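Local structure of conserved protein with 2 CBS domains (Pyrobaculum aerophilum, 2RIF) at residues R49-V54 against P72-A77. The protein binds adenosine monophosphate through a pair of CBS domains and probably serves as a sensor of cellular adenine nucleotides. Residues are numbered along the deposited sequence; the frame is centred on the assembly and turned at random.
Sequences RPVAVV and PAMPIA. With CS (cesium ion), chain E; AMP (adenosine monophosphate), chain H.
Where the outer strand 50-55 of the first CBS motif meets the linker to the second, it is packed against a 3-10 turn, residues 74-76. The centre of the contact is Ala-77, whose CB points at the strand and lies 3.7 Å from Ala-52 CB and 3.4 Å from Val-54 CG2. Two alanines meeting methyl to methyl let the backbones come close, and the same Ala-77 CB rests 3.2 Å from Val-53 O, a tight fit. Val-54, with CG1 anti to the backbone N (chi1 179°), divides its methyls: CG2 takes Ala-77, while CG1 approaches Ile-76 CD1 at 4.3 Å. Its branched chain suits a buried strand site that must also meet Val-27 of helix 24-34. Met-74 starts out away from the strand, but a bend at chi2 (63°) brings its flexible end back, setting CE 3.7 Å from Ala-52 CB and 4.0 Å from Val-51 CG2, Met-74 and Val-51 crossing at about a right angle. The turn is closed by a backbone hydrogen bond from Ala-77 N to Met-74 O, and the carbonyl Ala-77 O coordinates a cesium ion at 3.4 Å, alongside two waters, one also donating to Pro-75 O. The CB of Val-53 points away from 72-77, and CG2 lies 3.5 Å from N3 of AMP. Val-51 and Ala-52 together pair with the single Leu-41 of antiparallel strand 38-42, a classic beta bulge, and Val-53 pairs through its backbone with Asn-78, which hydrogen-bonds AMP through ND2. A strand apolar on both faces, one against the linker and one beside the adenine, belongs to the nucleotide cleft of a CBS pair.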
loop_
_atom_site.group_PDB
_atom_site.type_symbol
_atom_site.label_atom_id
_atom_site.label_comp_id
_atom_site.label_asym_id
_atom_site.label_seq_id
_atom_site.Cartn_x
_atom_site.Cartn_y
_atom_site.Cartn_z
ATOM N N ARG A 49 -17.313 -17.513 0.593
ATOM C CA ARG A 49 -17.651 -16.537 -0.440
ATOM C C ARG A 49 -17.196 -15.129 -0.031
ATOM O O ARG A 49 -17.658 -14.604 0.983
ATOM C CB ARG A 49 -19.163 -16.528 -0.674
ATOM C CG ARG A 49 -19.579 -16.064 -2.066
ATOM C CD ARG A 49 -20.850 -15.221 -2.037
ATOM N NE ARG A 49 -21.891 -15.782 -1.174
ATOM C CZ ARG A 49 -22.999 -15.136 -0.810
ATOM N NH1 ARG A 49 -23.238 -13.896 -1.232
ATOM N NH2 ARG A 49 -23.881 -15.737 -0.016
ATOM N N PRO A 50 -16.286 -14.514 -0.812
ATOM C CA PRO A 50 -15.894 -13.138 -0.519
ATOM C C PRO A 50 -16.929 -12.143 -1.040
ATOM O O PRO A 50 -17.269 -12.171 -2.223
ATOM C CB PRO A 50 -14.566 -12.983 -1.264
ATOM C CG PRO A 50 -14.652 -13.935 -2.389
ATOM C CD PRO A 50 -15.511 -15.079 -1.934
ATOM N N VAL A 51 -17.426 -11.281 -0.157
ATOM C CA VAL A 51 -18.441 -10.289 -0.521
ATOM C C VAL A 51 -17.874 -8.871 -0.631
ATOM O O VAL A 51 -18.498 -8.001 -1.243
ATOM C CB VAL A 51 -19.613 -10.281 0.486
ATOM C CG1 VAL A 51 -20.350 -11.611 0.446
ATOM C CG2 VAL A 51 -19.125 -9.967 1.896
ATOM N N ALA A 52 -16.706 -8.640 -0.035
ATOM C CA ALA A 52 -16.070 -7.327 -0.073
ATOM C C ALA A 52 -14.614 -7.392 0.370
ATOM O O ALA A 52 -14.134 -8.439 0.811
ATOM C CB ALA A 52 -16.833 -6.348 0.806
ATOM N N VAL A 53 -13.918 -6.265 0.238
ATOM C CA VAL A 53 -12.556 -6.126 0.738
ATOM C C VAL A 53 -12.405 -4.784 1.443
ATOM O O VAL A 53 -13.044 -3.796 1.065
ATOM C CB VAL A 53 -11.504 -6.223 -0.389
ATOM C CG1 VAL A 53 -11.525 -7.603 -1.020
ATOM C CG2 VAL A 53 -11.725 -5.134 -1.438
ATOM N N VAL A 54 -11.568 -4.767 2.477
ATOM C CA VAL A 54 -11.257 -3.545 3.201
ATOM C C VAL A 54 -9.747 -3.410 3.300
ATOM O O VAL A 54 -9.070 -4.307 3.815
ATOM C CB VAL A 54 -11.847 -3.553 4.625
ATOM C CG1 VAL A 54 -11.487 -2.261 5.359
ATOM C CG2 VAL A 54 -13.356 -3.730 4.576
ATOM N N PRO A 72 -19.926 -0.318 11.379
ATOM C CA PRO A 72 -19.670 -1.448 10.487
ATOM C C PRO A 72 -18.630 -1.123 9.416
ATOM O O PRO A 72 -18.502 0.032 9.006
ATOM C CB PRO A 72 -21.039 -1.708 9.852
ATOM C CG PRO A 72 -21.724 -0.398 9.890
ATOM C CD PRO A 72 -21.254 0.277 11.146
ATOM N N ALA A 73 -17.895 -2.142 8.980
ATOM C CA ALA A 73 -16.841 -1.977 7.979
ATOM C C ALA A 73 -17.370 -2.038 6.548
ATOM O O ALA A 73 -16.731 -1.525 5.630
ATOM C CB ALA A 73 -15.767 -3.038 8.176
ATOM N N MET A 74 -18.532 -2.661 6.358
ATOM C CA MET A 74 -19.065 -2.898 5.014
ATOM C C MET A 74 -19.235 -1.618 4.184
ATOM O O MET A 74 -18.882 -1.609 3.006
ATOM C CB MET A 74 -20.387 -3.682 5.077
ATOM C CG MET A 74 -20.791 -4.345 3.764
ATOM S SD MET A 74 -19.617 -5.601 3.199
ATOM C CE MET A 74 -20.418 -6.142 1.690
ATOM N N PRO A 75 -19.765 -0.535 4.789
ATOM C CA PRO A 75 -19.915 0.709 4.022
ATOM C C PRO A 75 -18.605 1.327 3.514
ATOM O O PRO A 75 -18.625 2.035 2.505
ATOM C CB PRO A 75 -20.610 1.652 5.014
ATOM C CG PRO A 75 -21.317 0.748 5.954
ATOM C CD PRO A 75 -20.401 -0.424 6.114
ATOM N N ILE A 76 -17.488 1.067 4.197
ATOM C CA ILE A 76 -16.178 1.538 3.722
ATOM C C ILE A 76 -15.442 0.508 2.848
ATOM O O ILE A 76 -14.356 0.793 2.339
ATOM C CB ILE A 76 -15.253 2.024 4.879
ATOM C CG1 ILE A 76 -14.814 0.871 5.791
ATOM C CG2 ILE A 76 -15.951 3.111 5.688
ATOM C CD1 ILE A 76 -13.593 1.203 6.641
ATOM N N ALA A 77 -16.047 -0.665 2.648
ATOM C CA ALA A 77 -15.429 -1.746 1.868
ATOM C C ALA A 77 -15.756 -1.636 0.378
ATOM O O ALA A 77 -16.575 -0.808 -0.023
ATOM C CB ALA A 77 -15.872 -3.104 2.407
HETATM CS CS CS E . -16.086 2.486 -0.646
HETATM P P AMP H . -4.670 -0.946 -1.650
HETATM O O1P AMP H . -3.869 0.158 -2.287
HETATM O O2P AMP H . -4.604 -2.254 -2.396
HETATM O O3P AMP H . -4.465 -1.087 -0.164
HETATM O "O5'" AMP H . -6.200 -0.448 -1.784
HETATM C "C5'" AMP H . -6.545 0.871 -2.227
HETATM C "C4'" AMP H . -8.036 0.967 -2.520
HETATM O "O4'" AMP H . -8.401 -0.026 -3.482
HETATM C "C3'" AMP H . -8.878 0.709 -1.285
HETATM O "O3'" AMP H . -10.008 1.587 -1.267
HETATM C "C2'" AMP H . -9.298 -0.739 -1.412
HETATM O "O2'" AMP H . -10.558 -1.002 -0.790
HETATM C "C1'" AMP H . -9.329 -0.959 -2.918
HETATM N N9 AMP H . -8.942 -2.344 -3.272
HETATM C C8 AMP H . -7.740 -2.917 -3.071
HETATM N N7 AMP H . -7.719 -4.197 -3.514
HETATM C C5 AMP H . -8.937 -4.455 -4.015
HETATM C C6 AMP H . -9.599 -5.613 -4.645
HETATM N N6 AMP H . -8.932 -6.774 -4.826
HETATM N N1 AMP H . -10.889 -5.462 -5.023
HETATM C C2 AMP H . -11.563 -4.309 -4.843
HETATM N N3 AMP H . -11.017 -3.221 -4.282
HETATM C C4 AMP H . -9.736 -3.232 -3.854
HETATM O O HOH W 1 -18.910 0.629 -0.227
HETATM O O HOH W 2 -13.338 3.470 -1.384
#